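Local coordinates for protein polymerase cofactor VP35 (Reston ebolavirus, PDB 3L2A) that serves as a viral polymerase cofactor and, through its RNA-binding interferon inhibitory domain, probably helps the virus evade host interferon responses, at residues Q33-I38 against I67-R72; A50-S55 against Q63-Q68. One frame throughout, in Å; residues are numbered along the deposited sequence. Where two conformers were deposited one is given.

Both interactions use helix 62-72, which packs against two helices that follow each other in the chain: helix 27-41 in interaction 1 and helix 45-57 in interaction 2. The centres of the two interactions lie about 9 Å apart, and I67 and Q68 belong to both. The contacts merge into one apolar core: I35 CD1 stands 3.8 Å from L66 CD2, and I69 CD1 lies 3.8 Å from F52 CB. Interaction 1 is the more central, about 5 Å from the centre of the chain, against about 12 Å for interaction 2. A bound acetic acid, probably from the crystallisation liquor, sits about 3 Å from the F52 side chain.

Interaction 1 (Q33-I38 against I67-R72); sequences QVICKI and IQITKR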
ATOM      1  N   GLN A  33       3.146  -2.219   2.918  1.00 15.17           N
ATOM      2  CA  GLN A  33       2.787  -2.276   4.347  1.00 16.90           C
ATOM      3  C   GLN A  33       1.279  -2.173   4.582  1.00 16.57           C
ATOM      4  O   GLN A  33       0.719  -2.903   5.419  1.00 17.51           O
ATOM      5  CB  GLN A  33       3.511  -1.175   5.109  1.00 18.08           C
ATOM      6  CG  GLN A  33       4.997  -1.304   4.984  1.00 21.49           C
ATOM      7  CD  GLN A  33       5.711  -0.078   5.509  1.00 27.56           C
ATOM      8  OE1 GLN A  33       5.422   0.391   6.610  1.00 32.24           O
ATOM      9  NE2 GLN A  33       6.656   0.433   4.734  1.00 28.19           N
ATOM     10  N   VAL A  34       0.640  -1.281   3.837  1.00 15.35           N
ATOM     11  CA  VAL A  34      -0.801  -1.032   3.947  1.00 15.60           C
ATOM     12  C   VAL A  34      -1.550  -2.297   3.531  1.00 15.23           C
ATOM     13  O   VAL A  34      -2.462  -2.740   4.220  1.00 15.58           O
ATOM     14  CB  VAL A  34      -1.221   0.178   3.080  1.00 15.76           C
ATOM     15  CG1 VAL A  34      -2.756   0.241   2.894  1.00 17.18           C
ATOM     16  CG2 VAL A  34      -0.671   1.533   3.684  1.00 17.15           C
ATOM     17  N   ILE A  35      -1.131  -2.882   2.415  1.00 14.60           N
ATOM     18  CA  ILE A  35      -1.783  -4.107   1.877  1.00 15.00           C
ATOM     19  C   ILE A  35      -1.577  -5.260   2.825  1.00 15.45           C
ATOM     20  O   ILE A  35      -2.516  -6.028   3.103  1.00 15.78           O
ATOM     21  CB  ILE A  35      -1.195  -4.421   0.488  1.00 15.03           C
ATOM     22  CG1 ILE A  35      -1.761  -3.408  -0.531  1.00 16.60           C
ATOM     23  CG2 ILE A  35      -1.459  -5.880   0.059  1.00 16.51           C
ATOM     24  CD1 ILE A  35      -1.100  -3.529  -1.957  1.00 17.34           C
ATOM     25  N   CYS A  36      -0.348  -5.427   3.324  1.00 16.06           N
ATOM     26  CA  CYS A  36      -0.104  -6.553   4.225  1.00 17.45           C
ATOM     27  C   CYS A  36      -0.853  -6.432   5.558  1.00 18.14           C
ATOM     28  O   CYS A  36      -1.303  -7.438   6.100  1.00 18.60           O
ATOM     29  CB  CYS A  36       1.386  -6.794   4.469  1.00 17.94           C
ATOM     30  SG  CYS A  36       2.205  -7.398   3.026  1.00 21.50           S
ATOM     31  N   LYS A  37      -0.945  -5.225   6.104  1.00 17.55           N
ATOM     32  CA  LYS A  37      -1.745  -5.022   7.325  1.00 18.98           C
ATOM     33  C   LYS A  37      -3.228  -5.348   7.086  1.00 18.21           C
ATOM     34  O   LYS A  37      -3.858  -6.080   7.867  1.00 18.97           O
ATOM     35  CB  LYS A  37      -1.592  -3.577   7.827  1.00 19.69           C
ATOM     36  CG  LYS A  37      -2.353  -3.366   9.117  1.00 23.67           C
ATOM     37  CD  LYS A  37      -1.942  -2.092   9.838  1.00 31.17           C
ATOM     38  CE  LYS A  37      -2.362  -2.180  11.308  1.00 35.66           C
ATOM     39  NZ  LYS A  37      -3.760  -2.648  11.466  1.00 38.26           N
ATOM     40  N   ILE A  38      -3.788  -4.828   5.994  1.00 17.44           N
ATOM     41  CA  ILE A  38      -5.204  -5.065   5.709  1.00 17.38           C
ATOM     42  C   ILE A  38      -5.404  -6.575   5.436  1.00 17.20           C
ATOM     43  O   ILE A  38      -6.348  -7.203   5.917  1.00 17.12           O
ATOM     44  CB  ILE A  38      -5.680  -4.171   4.542  1.00 18.09           C
ATOM     45  CG1 ILE A  38      -5.832  -2.729   5.047  1.00 17.30           C
ATOM     46  CG2 ILE A  38      -6.997  -4.701   3.981  1.00 17.60           C
ATOM     47  CD1 ILE A  38      -5.804  -1.694   3.925  1.00 20.67           C
ATOM     48  N   ILE A  67      -0.760  -2.082  -7.673  1.00 14.11           N
ATOM     49  CA  ILE A  67      -1.949  -1.327  -8.086  1.00 16.03           C
ATOM     50  C   ILE A  67      -3.113  -2.270  -8.407  1.00 16.41           C
ATOM     51  O   ILE A  67      -4.245  -2.060  -7.976  1.00 18.18           O
ATOM     52  CB  ILE A  67      -1.637  -0.415  -9.294  1.00 17.22           C
ATOM     53  CG1 ILE A  67      -0.663   0.694  -8.878  1.00 15.71           C
ATOM     54  CG2 ILE A  67      -2.932   0.178  -9.900  1.00 18.70           C
ATOM     55  CD1 ILE A  67      -0.174   1.556 -10.054  1.00 18.89           C
ATOM     56  N   GLN A  68      -2.819  -3.341  -9.138  1.00 16.46           N
ATOM     57  CA  GLN A  68      -3.867  -4.269  -9.531  1.00 18.20           C
ATOM     58  C   GLN A  68      -4.510  -4.939  -8.324  1.00 18.56           C
ATOM     59  O   GLN A  68      -5.727  -5.141  -8.305  1.00 19.39           O
ATOM     60  CB  GLN A  68      -3.327  -5.267 -10.558  1.00 19.83           C
ATOM     61  CG  GLN A  68      -2.897  -4.597 -11.878  1.00 21.28           C
ATOM     62  CD  GLN A  68      -4.002  -3.864 -12.629  1.00 28.15           C
ATOM     63  OE1 GLN A  68      -4.367  -2.732 -12.297  1.00 32.63           O
ATOM     64  NE2 GLN A  68      -4.484  -4.476 -13.704  1.00 36.42           N
ATOM     65  N   ILE A  69      -3.708  -5.269  -7.314  1.00 17.49           N
ATOM     66  CA  ILE A  69      -4.253  -5.808  -6.053  1.00 18.59           C
ATOM     67  C   ILE A  69      -5.314  -4.883  -5.504  1.00 18.97           C
ATOM     68  O   ILE A  69      -6.415  -5.331  -5.142  1.00 19.61           O
ATOM     69  CB  ILE A  69      -3.156  -6.093  -4.989  1.00 17.96           C
ATOM     70  CG1 ILE A  69      -2.316  -7.312  -5.409  1.00 18.84           C
ATOM     71  CG2 ILE A  69      -3.781  -6.265  -3.568  1.00 17.75           C
ATOM     72  CD1 ILE A  69      -0.906  -7.407  -4.736  1.00 20.01           C
ATOM     73  N   THR A  70      -5.019  -3.593  -5.467  1.00 18.73           N
ATOM     74  CA  THR A  70      -5.960  -2.617  -4.855  1.00 20.21           C
ATOM     75  C   THR A  70      -7.276  -2.535  -5.623  1.00 22.05           C
ATOM     76  O   THR A  70      -8.324  -2.262  -5.037  1.00 22.47           O
ATOM     77  CB  THR A  70      -5.361  -1.221  -4.692  1.00 20.26           C
ATOM     78  OG1 THR A  70      -5.153  -0.596  -5.967  1.00 22.11           O
ATOM     79  CG2 THR A  70      -4.035  -1.294  -3.900  1.00 19.62           C
ATOM     80  N   LYS A  71      -7.203  -2.832  -6.915  1.00 22.90           N
ATOM     81  CA  LYS A  71      -8.361  -2.800  -7.814  1.00 25.64           C
ATOM     82  C   LYS A  71      -9.144  -4.121  -7.881  1.00 26.20           C
ATOM     83  O   LYS A  71     -10.362  -4.125  -8.111  1.00 29.14           O
ATOM     84  CB  LYS A  71      -7.876  -2.420  -9.220  1.00 27.19           C
ATOM     85  CG  LYS A  71      -7.419  -0.955  -9.307  1.00 28.59           C
ATOM     86  CD  LYS A  71      -6.534  -0.690 -10.523  1.00 30.67           C
ATOM     87  CE  LYS A  71      -7.240  -0.928 -11.844  1.00 32.74           C
ATOM     88  NZ  LYS A  71      -6.241  -0.866 -12.980  1.00 34.46           N
ATOM     89  N   ARG A  72      -8.455  -5.239  -7.707  0.50 25.29           N
ATOM     90  CA  ARG A  72      -9.105  -6.530  -7.917  0.50 26.10           C
ATOM     91  C   ARG A  72      -9.722  -7.068  -6.632  0.50 24.94           C
ATOM     92  O   ARG A  72     -10.816  -7.627  -6.658  0.50 26.49           O
ATOM     93  CB  ARG A  72      -8.131  -7.540  -8.524  0.50 26.80           C
ATOM     94  CG  ARG A  72      -7.648  -7.143  -9.907  0.50 28.12           C
ATOM     95  CD  ARG A  72      -6.751  -8.194 -10.532  0.50 30.74           C
ATOM     96  NE  ARG A  72      -6.206  -7.709 -11.798  0.50 31.52           N
ATOM     97  CZ  ARG A  72      -5.071  -8.121 -12.349  0.50 32.32           C
ATOM     98  NH1 ARG A  72      -4.325  -9.051 -11.765  0.50 31.72           N
ATOM     99  NH2 ARG A  72      -4.686  -7.601 -13.503  0.50 34.37           N
TER
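I35 places CG1 beside its own backbone N (chi1 -74°) and then extends CD1 with chi2 at 173°, which points the terminal methyl of I35 at helix 62-72. I35 CD1 meets two methyls, I69 CG2 and T70 CG2, each at 4.2 Å. The I35 side chain lies oblique to that of I69 and at about a right angle to that of T70. A long, branched isoleucine suits this place because the backbones stay well apart, with the CA atoms of I35 and T70 separated by 8.1 Å. The contact joins helix 27-41 to helix 62-72 in the buried core of the helical part of the domain, near the centre of the chain.

T70 serves two environments. Its CG2 faces the apolar contact, while T70 OG1 donates to I67 O at 2.6 Å, in the carbonyl plane and on a lone pair. I67 O also accepts the ordinary helical bond from K71 N, so two donors grip it. At the more polar side of the helix, K71 NZ donates to Q68 OE1 at 2.7 Å. The same core draws in F76 of helix 75-78 and I48 of helix 45-57, each touched by both I35 and I69.

No hydrogen bond joins the two segments. Their cohesion is therefore dispersive and hydrophobic, and the threonine hydroxyl can lie in this buried setting because its own helix supplies the acceptor.

Interaction 2 (A50-S55 against Q63-Q68); sequences AEFQAS and QCALIQ
This is a buried helix-helix packing contact between consecutive helices, 45-57 and 62-72, in the helical part of the domain. The short segments cross obliquely, closer to antiparallel than to parallel, with 135° between their N-to-C directions, and their axes approach to 8.8 Å. The backbones come nearest where both partners are small: the CA atoms of S55 and A65 are 5.2 Å apart, and S55 CB touches A65 CB at 3.6 Å. Serine and alanine suit this place because neither has bulk to hold the helices apart.

Around this point the larger groups fill in. F52 swings its ring out with CG anti to the backbone N (chi1 -173°), which carries F52 CD1 to 3.7 Å from A65 CB. F52 CE1, the next ring atom, reaches L66 CD2 at 4.2 Å, and both methyls approach the ring obliquely. A flat, wide phenylalanine, about one turn before S55 on the same helix, can thus meet A65 and L66 together. The core continues beyond the pair through M17 of helix 10-19, which touches both F52 and L66.

S55 OG lies 3.9 Å from Q68 CB, a packing contact of the hydroxyl with the aliphatic base of the glutamine. S55 OG also donates a hydrogen bond to E51 O in its own helix (3.1 Å), with the donor tilted 29° from the carbonyl plane. S55 N reaches that oxygen from the opposite face of the plane, so one carbonyl receives two bonds from one residue.

Two helices joined by a short connection, with small residues at the close point, form a helix-loop-helix unit, here part of the helical portion of the VP35 interferon inhibitory domain.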
ATOM      1  N   ALA A  50      -1.759 -14.437  -4.209  1.00 14.75           N
ATOM      2  CA  ALA A  50      -2.158 -15.093  -5.470  1.00 14.76           C
ATOM      3  C   ALA A  50      -2.265 -14.056  -6.576  1.00 15.20           C
ATOM      4  O   ALA A  50      -1.818 -14.262  -7.685  1.00 15.76           O
ATOM      5  CB  ALA A  50      -3.508 -15.791  -5.284  1.00 15.65           C
ATOM      6  N   GLU A  51      -2.910 -12.938  -6.254  1.00 15.05           N
ATOM      7  CA  GLU A  51      -3.067 -11.868  -7.254  1.00 16.15           C
ATOM      8  C   GLU A  51      -1.722 -11.231  -7.627  1.00 15.35           C
ATOM      9  O   GLU A  51      -1.481 -10.868  -8.794  1.00 16.82           O
ATOM     10  CB  GLU A  51      -4.043 -10.835  -6.707  1.00 17.25           C
ATOM     11  CG  GLU A  51      -5.454 -11.365  -6.718  1.00 20.75           C
ATOM     12  CD  GLU A  51      -6.034 -11.463  -8.112  1.00 27.45           C
ATOM     13  OE1 GLU A  51      -5.368 -11.037  -9.085  1.00 29.59           O
ATOM     14  OE2 GLU A  51      -7.168 -11.963  -8.227  1.00 33.62           O
ATOM     15  N   PHE A  52      -0.856 -11.079  -6.636  1.00 15.43           N
ATOM     16  CA  PHE A  52       0.491 -10.540  -6.878  1.00 15.53           C
ATOM     17  C   PHE A  52       1.202 -11.451  -7.872  1.00 15.89           C
ATOM     18  O   PHE A  52       1.733 -11.006  -8.873  1.00 16.31           O
ATOM     19  CB  PHE A  52       1.278 -10.463  -5.574  1.00 16.62           C
ATOM     20  CG  PHE A  52       2.606  -9.769  -5.711  1.00 17.27           C
ATOM     21  CD1 PHE A  52       2.646  -8.402  -5.997  1.00 17.18           C
ATOM     22  CD2 PHE A  52       3.804 -10.468  -5.540  1.00 17.22           C
ATOM     23  CE1 PHE A  52       3.882  -7.730  -6.104  1.00 17.99           C
ATOM     24  CE2 PHE A  52       5.042  -9.813  -5.649  1.00 19.76           C
ATOM     25  CZ  PHE A  52       5.078  -8.437  -5.915  1.00 17.27           C
ATOM     26  N   GLN A  53       1.226 -12.749  -7.585  1.00 15.46           N
ATOM     27  CA  GLN A  53       1.885 -13.702  -8.468  1.00 16.55           C
ATOM     28  C   GLN A  53       1.287 -13.720  -9.872  1.00 16.02           C
ATOM     29  O   GLN A  53       2.018 -13.813 -10.873  1.00 17.99           O
ATOM     30  CB  GLN A  53       1.729 -15.100  -7.887  1.00 17.42           C
ATOM     31  CG  GLN A  53       2.720 -15.479  -6.828  1.00 20.31           C
ATOM     32  CD  GLN A  53       2.900 -17.030  -6.783  1.00 26.08           C
ATOM     33  OE1 GLN A  53       1.930 -17.750  -6.724  1.00 23.94           O
ATOM     34  NE2 GLN A  53       4.142 -17.512  -6.869  1.00 28.73           N
ATOM     35  N   ALA A  54      -0.040 -13.694  -9.949  1.00 16.52           N
ATOM     36  CA  ALA A  54      -0.724 -13.764 -11.236  1.00 17.81           C
ATOM     37  C   ALA A  54      -0.409 -12.528 -12.058  1.00 17.82           C
ATOM     38  O   ALA A  54      -0.275 -12.625 -13.269  1.00 19.94           O
ATOM     39  CB  ALA A  54      -2.211 -13.921 -11.055  1.00 19.18           C
ATOM     40  N   SER A  55      -0.271 -11.372 -11.403  1.00 16.51           N
ATOM     41  CA  SER A  55       0.022 -10.142 -12.144  1.00 16.75           C
ATOM     42  C   SER A  55       1.430 -10.147 -12.671  1.00 16.86           C
ATOM     43  O   SER A  55       1.677  -9.734 -13.815  1.00 17.22           O
ATOM     44  CB  SER A  55      -0.237  -8.909 -11.272  1.00 17.39           C
ATOM     45  OG  SER A  55      -1.630  -8.791 -11.035  1.00 21.20           O
ATOM     46  N   GLN A  63       5.232  -2.923  -9.164  1.00 13.14           N
ATOM     47  CA  GLN A  63       4.451  -1.753  -8.820  1.00 13.51           C
ATOM     48  C   GLN A  63       3.040  -1.815  -9.437  1.00 14.02           C
ATOM     49  O   GLN A  63       2.028  -1.523  -8.761  1.00 14.99           O
ATOM     50  CB  GLN A  63       5.202  -0.507  -9.292  1.00 12.74           C
ATOM     51  CG  GLN A  63       6.549  -0.293  -8.581  1.00 13.11           C
ATOM     52  CD  GLN A  63       7.718  -0.815  -9.383  1.00 11.77           C
ATOM     53  OE1 GLN A  63       7.620  -1.842 -10.082  1.00 13.68           O
ATOM     54  NE2 GLN A  63       8.829  -0.100  -9.322  1.00 12.96           N
ATOM     55  N   CYS A  64       2.974  -2.222 -10.702  1.00 13.70           N
ATOM     56  CA  CYS A  64       1.702  -2.425 -11.355  1.00 14.25           C
ATOM     57  C   CYS A  64       0.916  -3.521 -10.661  1.00 15.15           C
ATOM     58  O   CYS A  64      -0.295  -3.369 -10.457  1.00 13.77           O
ATOM     59  CB  CYS A  64       1.899  -2.734 -12.836  1.00 15.24           C
ATOM     60  SG  CYS A  64       0.344  -2.960 -13.712  1.00 18.75           S
ATOM     61  N   ALA A  65       1.601  -4.609 -10.275  1.00 14.83           N
ATOM     62  CA  ALA A  65       0.949  -5.719  -9.558  1.00 15.40           C
ATOM     63  C   ALA A  65       0.267  -5.236  -8.266  1.00 14.99           C
ATOM     64  O   ALA A  65      -0.858  -5.642  -7.941  1.00 16.10           O
ATOM     65  CB  ALA A  65       1.978  -6.852  -9.285  1.00 16.18           C
ATOM     66  N   LEU A  66       0.928  -4.319  -7.553  1.00 14.00           N
ATOM     67  CA  LEU A  66       0.354  -3.764  -6.330  1.00 14.71           C
ATOM     68  C   LEU A  66      -0.852  -2.902  -6.632  1.00 15.01           C
ATOM     69  O   LEU A  66      -1.853  -2.951  -5.920  1.00 15.84           O
ATOM     70  CB  LEU A  66       1.405  -2.967  -5.581  1.00 14.25           C
ATOM     71  CG  LEU A  66       2.563  -3.790  -4.987  1.00 14.99           C
ATOM     72  CD1 LEU A  66       3.662  -2.849  -4.537  1.00 18.43           C
ATOM     73  CD2 LEU A  66       2.076  -4.660  -3.802  1.00 17.10           C
ATOM     74  N   ILE A  67      -0.760  -2.082  -7.673  1.00 14.11           N
ATOM     75  CA  ILE A  67      -1.949  -1.327  -8.086  1.00 16.03           C
ATOM     76  C   ILE A  67      -3.113  -2.270  -8.407  1.00 16.41           C
ATOM     77  O   ILE A  67      -4.245  -2.060  -7.976  1.00 18.18           O
ATOM     78  CB  ILE A  67      -1.637  -0.415  -9.294  1.00 17.22           C
ATOM     79  CG1 ILE A  67      -0.663   0.694  -8.878  1.00 15.71           C
ATOM     80  CG2 ILE A  67      -2.932   0.178  -9.900  1.00 18.70           C
ATOM     81  CD1 ILE A  67      -0.174   1.556 -10.054  1.00 18.89           C
ATOM     82  N   GLN A  68      -2.819  -3.341  -9.138  1.00 16.46           N
ATOM     83  CA  GLN A  68      -3.867  -4.269  -9.531  1.00 18.20           C
ATOM     84  C   GLN A  68      -4.510  -4.939  -8.324  1.00 18.56           C
ATOM     85  O   GLN A  68      -5.727  -5.141  -8.305  1.00 19.39           O
ATOM     86  CB  GLN A  68      -3.327  -5.267 -10.558  1.00 19.83           C
ATOM     87  CG  GLN A  68      -2.897  -4.597 -11.878  1.00 21.28           C
ATOM     88  CD  GLN A  68      -4.002  -3.864 -12.629  1.00 28.15           C
ATOM     89  OE1 GLN A  68      -4.367  -2.732 -12.297  1.00 32.63           O
ATOM     90  NE2 GLN A  68      -4.484  -4.476 -13.704  1.00 36.42           N
TER